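Local coordinates for protein p-nitrophenyl phosphatase (Pho2) (PDB 3QGM) that probably hydrolyses phosphate monoesters such as p-nitrophenyl phosphate, as a metal-dependent phosphatase of the haloacid dehalogenase (HAD) superfamily, here with calcium bound, at residues 53-56 / 57-61; 81-84 / 85-89; 164-167 / 168-172; 216-219 / 220-224; 230-233 / 234-238. All blocks are in the same frame, centred on the assembly; numbering follows the deposited sequence.

Contact 1: residues 53-56 / 57-61; sequences SRRI and LLERL
The guanidinium of Arg-55 is met obliquely by a methyl of Leu-58, with NH1 3.5 Å from CD2. The two side chains lie side by side and point the same way. The carboxylate of Glu-59 crosses the Arg-55 stem at a slant, with OE2 3.5 Å from CG. Its plane is turned 63° from the guanidinium. The charges do not pair here, since Arg-55 NE stays 5.3 Å from Glu-59 OE2. The guanidinium instead makes a salt bridge with Glu-70. Arg-55 CG is anti to the backbone N (chi1 -171°), and the later bend at chi3 brings the head beside Leu-58. The guanidinium of Arg-60 has Leu-57 CD2 over one face, 3.9 Å above the plane and toward the rim. Ordinary helical bonds join the turns: Leu-58 N to Arg-54 O at 2.9 Å, Glu-59 N to Arg-55 O at 2.8 Å, and Arg-60 N to Ile-56 O at 2.7 Å. At the start of the helix Ser-53 is the N-cap, and its OG takes a weak bond from Ile-56 N. The helix, 54-63, connects strands 42-47 and 73-75 in a beta-alpha-beta unit of the HAD core. Leu-57 packs on Ser-47 and Val-75, Leu-58 on Ile-73, and Leu-61 on Phe-45 and Ile-73.

Contact 2: residues 81-84 / 85-89; sequences ARFI and AREKP
The last turns of helix 76-87, which runs beside the five-stranded parallel sheet, are held by bonds from residues 85-88 back to 81-84. That sheet probably belongs to the cap domain of this HAD protein. Phe-83 and Ile-84 pack on its strand 146-149, and Ile-84 also on strand 120-123. The Phe-83 ring and the Glu-87 carboxylate meet obliquely, their planes 69° apart. Glu-87 OE2 is 3.4 Å from both Phe-83 CE2 and CZ. With chi1 at 179°, the Phe-83 ring leaves CB opposite its own N, which brings it beside this carboxylate. OE2 also makes a salt bridge with Arg-146, and OE1 a hydrogen bond with Tyr-120. An alanine in place of Glu-87 is likely to leave Arg-146 without this charge partner and CE2 and CZ of Phe-83 less covered. On another side of the helix, Arg-86 runs extended past Arg-82, with CG 3.3 Å from Arg-82 O. Arg-82 CB lies over one face of the Arg-86 guanidinium, offset toward its rim; this group pairs with Glu-195. The chain then leaves helical geometry at Lys-88, whose N still donates to Ile-84 O at 2.7 Å, with an N-H...O angle of 146°.

Contact 3: residues 164-167 / 168-172; sequences PGTG and MIIGA
Met-168, present as selenomethionine, folds its side chain back beside Pro-164. Its CE lies 3.9 Å from Pro-164 CB, and the two side chains point the same way. A chi1 of -166° sets CG across from the residue's own N, and bends at chi2 and chi3 then bring the end methyl alongside the proline. The Met-168 N bonds to Gly-165 O at 3.1 Å and approaches from above the carbonyl plane, 47° out of it. The CB of Met-168 presses on the same oxygen at 3.3 Å. Ile-169 follows, and its N makes a weak bond to Thr-166 O at 3.0 Å. Here the loop after strand 161-164 winds into helix 167-177: Thr-166 O serves both Ile-169 and Ile-170, so the chain passes from a tight turn into the regular alpha-helical pattern. The Ile-170 N bond to that oxygen is 3.3 Å long, and its donor lies in the carbonyl plane. The end of the Ile-170 side chain crosses Thr-166, with CD1 4.1 Å from Thr-166 CG2. The hydroxyl of Thr-166 is held by Asn-151. Ile-170 also packs on Trp-175 of the second subunit. Gly-171 N bonds to Gly-167 O at 2.8 Å. Ala-172 N closes the next turn on Met-168 O, and its methyl packs on Met-168 of the second subunit.

Contact 4: residues 216-219 / 220-224; sequences VDVA and AGKAI
Four backbone bonds tie residues 220-223 to 216-219. Ala-220 N donates to Val-216 O at 3.0 Å, with an N-H...O angle of 141° and the donor tilted 34° from the carbonyl plane. A wider pi-type turn lies at 216-218, and this bond follows the regular i to i+4 pattern. Gly-221 N follows to Asp-217 O, then Lys-222 N to Val-218 O at 3.1 Å and Ala-223 N to Ala-219 O. Asp-217 also has strong polar partners beyond the helix: OD1 pairs with Lys-187, and OD2 accepts from Gln-213 N. Ala-220 CB is close to Val-216 O at 3.1 Å, and its methyl meets Met-193 of helix 190-200. Lys-222 lies alongside Val-218, both pointing the same way. Its bend at chi2 (-103°) brings CE to 4.2 Å from Val-218 CG1, while CG rests 3.3 Å from Val-218 O. Helix 214-224 joins strands 207-211 and 227-231 in a beta-alpha-beta unit. Asp-217 is placed like the second aspartate of the GDxxxxD form of HAD motif IV, with its side chain about 4 Å from the calcium ion and about 3 Å from that of Asp-14.

Contact 5: residues 230-233 / 234-238; sequences LVLT and GVTTR
Residues 230-233 and 234-238 run 105° apart as the chain leaves strand 227-231 and turns by roughly a right angle, bringing the CA of Leu-232 and Thr-237 to 4.9 Å. Leu-232 CA makes a CA-H...O contact with Thr-236 O at 3.3 Å. Two waters sit in the bend. The first lies 2.6 Å from Val-231 O, accepts from Gly-234 N and also touches Thr-236 O at 2.7 Å. The second donates to Leu-232 O at 2.6 Å and to Gly-234 O. Backbone atoms that do not reach one another are thus joined through water. The bend follows a strand of the six-stranded parallel sheet of the HAD core and lies beside the metal site. Val-235 N donates to Asp-212 OD2, and the Thr-236 hydroxyl bonds to Asp-212 O, so the loop probably steadies this calcium ligand from the second shell. Thr-233 OG1 bonds to Gly-17 O. The side chains of Leu-230 and Thr-236 cross at about a right angle, with CD2 of the leucine 3.7 Å from CG2 of the threonine. Leu-232 sets its CD1 over the centre of one face of the Arg-238 guanidinium, 3.5 Å above the plane. Bends at chi2 (60°) and chi3 (85°) curl the arginine back over this methyl. Shortening Leu-232 to an alanine is likely to uncover that face of Arg-238 and leave its head freer to turn, as its bond to Asn-257 is weak. The other methyl, CD2, lies 3.6 Å from Thr-236 O.

How the contacts relate
Contacts 4 and 5 are closest to the calcium site. Their centres are 16 Å apart and their nearest atoms about 5 Å, and helix 214-224 leads into strand 227-231. Each reaches the metal site, contact 4 from that helix and contact 5 from the loop after the strand, where Gly-234 is about 7 Å from calcium. Contact 1 belongs to the same core, with Arg-60 about 5 Å from Asp-16 between side chains. Contact 2 follows contact 1 in the chain, nearest atoms about 5 Å apart, but sits by the other sheet, as does contact 3. Contacts 2 and 5 are farthest apart, 35 Å between centres. Contact 3 alone reaches the second subunit.

Contact 1: residues 53-56 / 57-61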
loop_
_atom_site.group_PDB
_atom_site.type_symbol
_atom_site.label_atom_id
_atom_site.label_comp_id
_atom_site.label_asym_id
_atom_site.label_seq_id
_atom_site.Cartn_x
_atom_site.Cartn_y
_atom_site.Cartn_z
ATOM N N SER A 53 -21.497 4.450 10.967
ATOM C CA SER A 53 -22.296 3.411 11.590
ATOM C C SER A 53 -23.593 3.244 10.800
ATOM O O SER A 53 -23.997 4.148 10.035
ATOM C CB SER A 53 -22.571 3.799 13.033
ATOM O OG SER A 53 -23.449 4.915 13.104
ATOM N N ARG A 54 -24.268 2.117 10.993
ATOM C CA ARG A 54 -25.527 1.882 10.314
ATOM C C ARG A 54 -26.509 3.001 10.591
ATOM O O ARG A 54 -27.210 3.459 9.675
ATOM C CB ARG A 54 -26.175 0.563 10.730
ATOM C CG ARG A 54 -27.505 0.356 10.016
ATOM C CD ARG A 54 -28.130 -1.018 10.149
ATOM N NE ARG A 54 -28.414 -1.334 11.530
ATOM C CZ ARG A 54 -29.151 -2.372 11.945
ATOM N NH1 ARG A 54 -29.276 -2.570 13.236
ATOM N NH2 ARG A 54 -29.715 -3.236 11.090
ATOM N N ARG A 55 -26.599 3.434 11.838
ATOM C CA ARG A 55 -27.660 4.371 12.175
ATOM C C ARG A 55 -27.427 5.721 11.563
ATOM O O ARG A 55 -28.378 6.395 11.246
ATOM C CB ARG A 55 -27.876 4.463 13.680
ATOM C CG ARG A 55 -29.106 5.253 14.054
ATOM C CD ARG A 55 -29.580 4.895 15.444
ATOM N NE ARG A 55 -29.746 3.455 15.563
ATOM C CZ ARG A 55 -30.876 2.804 15.320
ATOM N NH1 ARG A 55 -31.989 3.457 14.957
ATOM N NH2 ARG A 55 -30.886 1.476 15.460
ATOM N N ILE A 56 -26.176 6.128 11.343
ATOM C CA ILE A 56 -25.941 7.389 10.566
ATOM C C ILE A 56 -26.583 7.337 9.173
ATOM O O ILE A 56 -27.309 8.276 8.733
ATOM C CB ILE A 56 -24.454 7.689 10.415
ATOM C CG1 ILE A 56 -23.790 7.858 11.795
ATOM C CG2 ILE A 56 -24.211 8.822 9.448
ATOM C CD1 ILE A 56 -24.289 8.975 12.628
ATOM N N LEU A 57 -26.333 6.238 8.469
ATOM C CA LEU A 57 -26.897 6.068 7.127
ATOM C C LEU A 57 -28.418 5.904 7.131
ATOM O O LEU A 57 -29.113 6.394 6.221
ATOM C CB LEU A 57 -26.188 4.900 6.409
ATOM C CG LEU A 57 -24.737 5.211 5.967
ATOM C CD1 LEU A 57 -24.083 4.037 5.227
ATOM C CD2 LEU A 57 -24.725 6.452 5.065
ATOM N N LEU A 58 -28.946 5.242 8.152
ATOM C CA LEU A 58 -30.379 5.180 8.407
ATOM C C LEU A 58 -30.903 6.596 8.549
ATOM O O LEU A 58 -31.832 7.000 7.845
ATOM C CB LEU A 58 -30.678 4.367 9.680
ATOM C CG LEU A 58 -32.141 4.162 10.120
ATOM C CD1 LEU A 58 -32.898 3.512 8.958
ATOM C CD2 LEU A 58 -32.322 3.385 11.460
ATOM N N GLU A 59 -30.294 7.370 9.443
ATOM C CA GLU A 59 -30.741 8.731 9.666
ATOM C C GLU A 59 -30.602 9.561 8.384
ATOM O O GLU A 59 -31.511 10.285 8.050
ATOM C CB GLU A 59 -30.015 9.358 10.880
ATOM C CG GLU A 59 -30.556 8.780 12.164
ATOM C CD GLU A 59 -29.790 9.201 13.434
ATOM O OE1 GLU A 59 -28.961 10.125 13.382
ATOM O OE2 GLU A 59 -30.047 8.581 14.463
ATOM N N ARG A 60 -29.549 9.359 7.603
ATOM C CA ARG A 60 -29.433 10.073 6.341
ATOM C C ARG A 60 -30.568 9.769 5.365
ATOM O O ARG A 60 -31.196 10.704 4.827
ATOM C CB ARG A 60 -28.097 9.858 5.704
ATOM C CG ARG A 60 -27.987 10.560 4.339
ATOM C CD ARG A 60 -26.639 10.330 3.736
ATOM N NE ARG A 60 -25.612 10.737 4.664
ATOM C CZ ARG A 60 -24.313 10.529 4.521
ATOM N NH1 ARG A 60 -23.836 9.903 3.453
ATOM N NH2 ARG A 60 -23.487 10.958 5.470
ATOM N N LEU A 61 -30.855 8.494 5.125
ATOM C CA LEU A 61 -31.970 8.144 4.234
ATOM C C LEU A 61 -33.280 8.795 4.697
ATOM O O LEU A 61 -34.036 9.340 3.888
ATOM C CB LEU A 61 -32.168 6.631 4.089
ATOM C CG LEU A 61 -31.032 5.923 3.302
ATOM C CD1 LEU A 61 -31.339 4.497 3.093
ATOM C CD2 LEU A 61 -30.815 6.580 1.980
#

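Contact 2: residues 81-84 / 85-89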
loop_
_atom_site.group_PDB
_atom_site.type_symbol
_atom_site.label_atom_id
_atom_site.label_comp_id
_atom_site.label_asym_id
_atom_site.label_seq_id
_atom_site.Cartn_x
_atom_site.Cartn_y
_atom_site.Cartn_z
ATOM N N ALA A 81 -18.851 -6.171 11.433
ATOM C CA ALA A 81 -18.940 -6.403 12.888
ATOM C C ALA A 81 -19.793 -7.629 13.194
ATOM O O ALA A 81 -19.359 -8.528 13.911
ATOM C CB ALA A 81 -19.498 -5.138 13.635
ATOM N N ARG A 82 -20.970 -7.718 12.588
ATOM C CA ARG A 82 -21.841 -8.885 12.796
ATOM C C ARG A 82 -21.273 -10.205 12.232
ATOM O O ARG A 82 -21.429 -11.254 12.854
ATOM C CB ARG A 82 -23.221 -8.627 12.186
ATOM C CG ARG A 82 -23.913 -7.444 12.790
ATOM C CD ARG A 82 -24.296 -7.569 14.245
ATOM N NE ARG A 82 -24.578 -6.225 14.785
ATOM C CZ ARG A 82 -25.297 -5.954 15.874
ATOM N NH1 ARG A 82 -25.887 -6.941 16.586
ATOM N NH2 ARG A 82 -25.462 -4.672 16.235
ATOM N N PHE A 83 -20.609 -10.145 11.084
ATOM C CA PHE A 83 -19.886 -11.295 10.560
ATOM C C PHE A 83 -18.891 -11.855 11.615
ATOM O O PHE A 83 -18.816 -13.037 11.864
ATOM C CB PHE A 83 -19.167 -10.920 9.234
ATOM C CG PHE A 83 -18.386 -12.048 8.642
ATOM C CD1 PHE A 83 -18.955 -12.880 7.691
ATOM C CD2 PHE A 83 -17.104 -12.330 9.092
ATOM C CE1 PHE A 83 -18.232 -13.995 7.185
ATOM C CE2 PHE A 83 -16.375 -13.402 8.594
ATOM C CZ PHE A 83 -16.945 -14.249 7.652
ATOM N N ILE A 84 -18.110 -10.995 12.239
ATOM C CA ILE A 84 -17.156 -11.459 13.212
ATOM C C ILE A 84 -17.826 -12.055 14.459
ATOM O O ILE A 84 -17.415 -13.101 14.973
ATOM C CB ILE A 84 -16.189 -10.329 13.574
ATOM C CG1 ILE A 84 -15.458 -9.894 12.287
ATOM C CG2 ILE A 84 -15.241 -10.788 14.656
ATOM C CD1 ILE A 84 -14.445 -8.722 12.404
ATOM N N ALA A 85 -18.811 -11.331 14.955
ATOM C CA ALA A 85 -19.506 -11.655 16.191
ATOM C C ALA A 85 -20.185 -13.032 16.096
ATOM O O ALA A 85 -20.196 -13.821 17.072
ATOM C CB ALA A 85 -20.527 -10.579 16.452
ATOM N N ARG A 86 -20.772 -13.307 14.934
ATOM C CA ARG A 86 -21.374 -14.620 14.667
ATOM C C ARG A 86 -20.338 -15.717 14.679
ATOM O O ARG A 86 -20.551 -16.782 15.225
ATOM C CB ARG A 86 -22.057 -14.624 13.326
ATOM C CG ARG A 86 -23.307 -13.867 13.391
ATOM C CD ARG A 86 -23.876 -13.737 12.058
ATOM N NE ARG A 86 -24.892 -12.703 12.028
ATOM C CZ ARG A 86 -25.397 -12.222 10.905
ATOM N NH1 ARG A 86 -24.955 -12.669 9.730
ATOM N NH2 ARG A 86 -26.341 -11.294 10.956
ATOM N N GLU A 87 -19.205 -15.427 14.057
ATOM C CA GLU A 87 -18.107 -16.352 14.029
ATOM C C GLU A 87 -17.519 -16.592 15.415
ATOM O O GLU A 87 -17.125 -17.695 15.736
ATOM C CB GLU A 87 -16.994 -15.767 13.132
ATOM C CG GLU A 87 -16.555 -16.680 12.101
ATOM C CD GLU A 87 -15.479 -16.090 11.219
ATOM O OE1 GLU A 87 -14.535 -15.441 11.713
ATOM O OE2 GLU A 87 -15.591 -16.335 10.020
ATOM N N LYS A 88 -17.384 -15.524 16.195
ATOM C CA LYS A 88 -16.721 -15.600 17.480
ATOM C C LYS A 88 -17.238 -14.555 18.435
ATOM O O LYS A 88 -16.739 -13.424 18.484
ATOM C CB LYS A 88 -15.197 -15.535 17.366
ATOM C CG LYS A 88 -14.545 -15.701 18.722
ATOM C CD LYS A 88 -13.255 -16.488 18.753
ATOM C CE LYS A 88 -12.754 -16.501 20.206
ATOM N NZ LYS A 88 -11.352 -17.020 20.346
ATOM N N PRO A 89 -18.274 -14.930 19.196
ATOM C CA PRO A 89 -18.868 -14.010 20.140
ATOM C C PRO A 89 -17.827 -13.390 21.035
ATOM O O PRO A 89 -16.944 -14.083 21.525
ATOM C CB PRO A 89 -19.830 -14.890 20.928
ATOM C CG PRO A 89 -20.242 -15.959 19.894
ATOM C CD PRO A 89 -18.951 -16.252 19.184
#

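Contact 3: residues 164-167 / 168-172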
loop_
_atom_site.group_PDB
_atom_site.type_symbol
_atom_site.label_atom_id
_atom_site.label_comp_id
_atom_site.label_asym_id
_atom_site.label_seq_id
_atom_site.Cartn_x
_atom_site.Cartn_y
_atom_site.Cartn_z
ATOM N N PRO A 164 -7.547 7.938 -1.348
ATOM C CA PRO A 164 -7.428 6.488 -1.086
ATOM C C PRO A 164 -8.694 5.934 -0.408
ATOM O O PRO A 164 -9.278 6.594 0.424
ATOM C CB PRO A 164 -6.277 6.393 -0.068
ATOM C CG PRO A 164 -5.510 7.626 -0.242
ATOM C CD PRO A 164 -6.464 8.699 -0.682
ATOM N N GLY A 165 -9.079 4.726 -0.753
ATOM C CA GLY A 165 -10.126 4.017 -0.001
ATOM C C GLY A 165 -9.446 2.925 0.790
ATOM O O GLY A 165 -8.256 2.924 0.946
ATOM N N THR A 166 -10.230 1.991 1.273
ATOM C CA THR A 166 -9.781 0.946 2.147
ATOM C C THR A 166 -8.749 0.039 1.475
ATOM O O THR A 166 -7.873 -0.530 2.139
ATOM C CB THR A 166 -10.984 0.102 2.583
ATOM O OG1 THR A 166 -11.916 0.958 3.264
ATOM C CG2 THR A 166 -10.509 -1.061 3.480
ATOM N N GLY A 167 -8.834 -0.057 0.151
ATOM C CA GLY A 167 -7.903 -0.882 -0.613
ATOM C C GLY A 167 -6.467 -0.408 -0.518
ATOM O O GLY A 167 -5.522 -1.152 -0.784
HETATM N N MSE A 168 -6.288 0.838 -0.122
HETATM C CA MSE A 168 -4.967 1.306 0.123
HETATM C C MSE A 168 -4.259 0.509 1.224
HETATM O O MSE A 168 -3.055 0.160 1.079
HETATM C CB MSE A 168 -4.955 2.763 0.486
HETATM C CG MSE A 168 -3.562 3.276 0.397
HETATM SE SE MSE A 168 -2.851 3.264 2.144
HETATM C CE MSE A 168 -3.500 5.096 2.344
ATOM N N ILE A 169 -4.981 0.252 2.314
ATOM C CA ILE A 169 -4.409 -0.456 3.454
ATOM C C ILE A 169 -4.256 -1.931 3.022
ATOM O O ILE A 169 -3.229 -2.546 3.227
ATOM C CB ILE A 169 -5.259 -0.320 4.748
ATOM C CG1 ILE A 169 -5.321 1.159 5.198
ATOM C CG2 ILE A 169 -4.674 -1.197 5.837
ATOM C CD1 ILE A 169 -6.342 1.465 6.255
ATOM N N ILE A 170 -5.234 -2.469 2.312
ATOM C CA ILE A 170 -5.094 -3.825 1.796
ATOM C C ILE A 170 -3.877 -4.018 0.928
ATOM O O ILE A 170 -3.185 -5.028 1.035
ATOM C CB ILE A 170 -6.357 -4.291 1.035
ATOM C CG1 ILE A 170 -7.546 -4.339 1.994
ATOM C CG2 ILE A 170 -6.121 -5.682 0.413
ATOM C CD1 ILE A 170 -8.942 -4.216 1.320
ATOM N N GLY A 171 -3.655 -3.077 0.028
ATOM C CA GLY A 171 -2.538 -3.133 -0.869
ATOM C C GLY A 171 -1.210 -3.005 -0.147
ATOM O O GLY A 171 -0.246 -3.736 -0.450
ATOM N N ALA A 172 -1.156 -2.098 0.824
ATOM C CA ALA A 172 0.063 -1.956 1.637
ATOM C C ALA A 172 0.414 -3.269 2.346
ATOM O O ALA A 172 1.518 -3.727 2.262
ATOM C CB ALA A 172 -0.074 -0.820 2.629
#

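Contact 4: residues 216-219 / 220-224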
loop_
_atom_site.group_PDB
_atom_site.type_symbol
_atom_site.label_atom_id
_atom_site.label_comp_id
_atom_site.label_asym_id
_atom_site.label_seq_id
_atom_site.Cartn_x
_atom_site.Cartn_y
_atom_site.Cartn_z
ATOM N N VAL A 216 -18.561 -2.792 -9.155
ATOM C CA VAL A 216 -18.964 -2.996 -7.783
ATOM C C VAL A 216 -20.350 -3.640 -7.752
ATOM O O VAL A 216 -20.537 -4.775 -7.289
ATOM C CB VAL A 216 -18.912 -1.641 -7.036
ATOM C CG1 VAL A 216 -19.472 -1.751 -5.633
ATOM C CG2 VAL A 216 -17.410 -1.108 -7.029
ATOM N N ASP A 217 -21.312 -2.899 -8.263
ATOM C CA ASP A 217 -22.713 -3.274 -8.125
ATOM C C ASP A 217 -23.110 -4.383 -9.096
ATOM O O ASP A 217 -23.753 -5.343 -8.692
ATOM C CB ASP A 217 -23.571 -2.044 -8.331
ATOM C CG ASP A 217 -23.199 -0.962 -7.348
ATOM O OD1 ASP A 217 -23.447 -1.234 -6.154
ATOM O OD2 ASP A 217 -22.576 0.071 -7.757
ATOM N N VAL A 218 -22.715 -4.248 -10.351
ATOM C CA VAL A 218 -23.001 -5.324 -11.324
ATOM C C VAL A 218 -22.232 -6.586 -10.990
ATOM O O VAL A 218 -22.810 -7.673 -11.043
ATOM C CB VAL A 218 -22.808 -4.904 -12.766
ATOM C CG1 VAL A 218 -23.175 -6.066 -13.693
ATOM C CG2 VAL A 218 -23.693 -3.711 -13.037
ATOM N N ALA A 219 -20.976 -6.460 -10.556
ATOM C CA ALA A 219 -20.197 -7.658 -10.168
ATOM C C ALA A 219 -20.857 -8.353 -8.994
ATOM O O ALA A 219 -20.895 -9.595 -8.911
ATOM C CB ALA A 219 -18.738 -7.302 -9.802
ATOM N N ALA A 220 -21.368 -7.549 -8.072
ATOM C CA ALA A 220 -21.988 -8.070 -6.875
ATOM C C ALA A 220 -23.220 -8.937 -7.257
ATOM O O ALA A 220 -23.393 -10.046 -6.745
ATOM C CB ALA A 220 -22.364 -6.921 -5.923
ATOM N N GLY A 221 -24.037 -8.438 -8.175
ATOM C CA GLY A 221 -25.213 -9.146 -8.642
ATOM C C GLY A 221 -24.926 -10.460 -9.385
ATOM O O GLY A 221 -25.602 -11.470 -9.165
ATOM N N LYS A 222 -23.926 -10.461 -10.249
ATOM C CA LYS A 222 -23.565 -11.690 -10.958
ATOM C C LYS A 222 -23.147 -12.792 -9.983
ATOM O O LYS A 222 -23.500 -13.962 -10.164
ATOM C CB LYS A 222 -22.438 -11.427 -11.938
ATOM C CG LYS A 222 -22.761 -10.378 -12.969
ATOM C CD LYS A 222 -23.084 -10.972 -14.276
ATOM C CE LYS A 222 -23.408 -9.909 -15.316
ATOM N NZ LYS A 222 -24.350 -10.516 -16.325
ATOM N N ALA A 223 -22.441 -12.403 -8.932
ATOM C CA ALA A 223 -21.881 -13.369 -8.018
ATOM C C ALA A 223 -22.951 -14.108 -7.209
ATOM O O ALA A 223 -22.757 -15.289 -6.894
ATOM C CB ALA A 223 -20.862 -12.698 -7.098
ATOM N N ILE A 224 -24.079 -13.458 -6.902
ATOM C CA ILE A 224 -25.171 -14.152 -6.194
ATOM C C ILE A 224 -26.265 -14.650 -7.168
ATOM O O ILE A 224 -27.256 -15.243 -6.748
ATOM C CB ILE A 224 -25.784 -13.330 -4.984
ATOM C CG1 ILE A 224 -26.028 -11.866 -5.299
ATOM C CG2 ILE A 224 -24.837 -13.310 -3.789
ATOM C CD1 ILE A 224 -26.844 -11.615 -6.407
#

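Contact 5: residues 230-233 / 234-238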
loop_
_atom_site.group_PDB
_atom_site.type_symbol
_atom_site.label_atom_id
_atom_site.label_comp_id
_atom_site.label_asym_id
_atom_site.label_seq_id
_atom_site.Cartn_x
_atom_site.Cartn_y
_atom_site.Cartn_z
ATOM N N LEU A 230 -28.040 -1.177 -13.935
ATOM C CA LEU A 230 -27.133 -0.053 -13.787
ATOM C C LEU A 230 -27.899 1.244 -14.038
ATOM O O LEU A 230 -28.629 1.388 -15.034
ATOM C CB LEU A 230 -25.962 -0.166 -14.775
ATOM C CG LEU A 230 -24.921 0.960 -14.656
ATOM C CD1 LEU A 230 -23.992 0.763 -13.437
ATOM C CD2 LEU A 230 -24.087 1.006 -15.922
ATOM N N VAL A 231 -27.724 2.199 -13.136
ATOM C CA VAL A 231 -28.285 3.525 -13.338
ATOM C C VAL A 231 -27.170 4.496 -13.608
ATOM O O VAL A 231 -26.014 4.260 -13.255
ATOM C CB VAL A 231 -29.159 4.032 -12.163
ATOM C CG1 VAL A 231 -30.418 3.181 -12.050
ATOM C CG2 VAL A 231 -28.351 4.096 -10.850
ATOM N N LEU A 232 -27.544 5.612 -14.209
ATOM C CA LEU A 232 -26.576 6.562 -14.740
ATOM C C LEU A 232 -26.585 7.904 -13.964
ATOM O O LEU A 232 -26.097 8.909 -14.463
ATOM C CB LEU A 232 -26.846 6.754 -16.246
ATOM C CG LEU A 232 -26.783 5.482 -17.109
ATOM C CD1 LEU A 232 -27.084 5.812 -18.558
ATOM C CD2 LEU A 232 -25.427 4.739 -17.000
ATOM N N THR A 233 -27.092 7.882 -12.743
ATOM C CA THR A 233 -27.095 9.054 -11.857
ATOM C C THR A 233 -25.790 9.242 -11.066
ATOM O O THR A 233 -25.647 10.246 -10.408
ATOM C CB THR A 233 -28.285 9.030 -10.869
ATOM O OG1 THR A 233 -28.480 7.700 -10.357
ATOM C CG2 THR A 233 -29.572 9.535 -11.580
ATOM N N GLY A 234 -24.818 8.321 -11.192
ATOM C CA GLY A 234 -23.603 8.356 -10.375
ATOM C C GLY A 234 -22.355 8.143 -11.218
ATOM O O GLY A 234 -22.221 8.769 -12.260
ATOM N N VAL A 235 -21.460 7.253 -10.786
ATOM C CA VAL A 235 -20.152 7.048 -11.438
ATOM C C VAL A 235 -20.256 6.706 -12.972
ATOM O O VAL A 235 -19.431 7.155 -13.793
ATOM C CB VAL A 235 -19.349 5.954 -10.651
ATOM C CG1 VAL A 235 -18.150 5.471 -11.409
ATOM C CG2 VAL A 235 -18.940 6.444 -9.221
ATOM N N THR A 236 -21.270 5.943 -13.374
ATOM C CA THR A 236 -21.386 5.570 -14.777
ATOM C C THR A 236 -22.313 6.534 -15.465
ATOM O O THR A 236 -23.346 6.906 -14.937
ATOM C CB THR A 236 -21.798 4.110 -14.976
ATOM O OG1 THR A 236 -21.074 3.285 -14.055
ATOM C CG2 THR A 236 -21.480 3.633 -16.427
ATOM N N THR A 237 -21.883 7.040 -16.613
ATOM C CA THR A 237 -22.685 8.021 -17.355
ATOM C C THR A 237 -22.986 7.479 -18.746
ATOM O O THR A 237 -22.416 6.456 -19.182
ATOM C CB THR A 237 -21.941 9.313 -17.504
ATOM O OG1 THR A 237 -20.805 9.069 -18.318
ATOM C CG2 THR A 237 -21.489 9.840 -16.136
ATOM N N ARG A 238 -23.865 8.168 -19.456
ATOM C CA ARG A 238 -24.160 7.775 -20.846
ATOM C C ARG A 238 -22.847 7.766 -21.689
ATOM O O ARG A 238 -22.603 6.839 -22.500
ATOM C CB ARG A 238 -25.273 8.676 -21.422
ATOM C CG ARG A 238 -25.997 8.134 -22.667
ATOM C CD ARG A 238 -26.700 6.782 -22.431
ATOM N NE ARG A 238 -28.056 6.888 -21.867
ATOM C CZ ARG A 238 -28.848 5.840 -21.617
ATOM N NH1 ARG A 238 -30.062 6.026 -21.118
ATOM N NH2 ARG A 238 -28.435 4.596 -21.857
HETATM O O HOH W 1 -24.062 5.859 -12.584
HETATM O O HOH W 2 -24.025 10.252 -13.525
#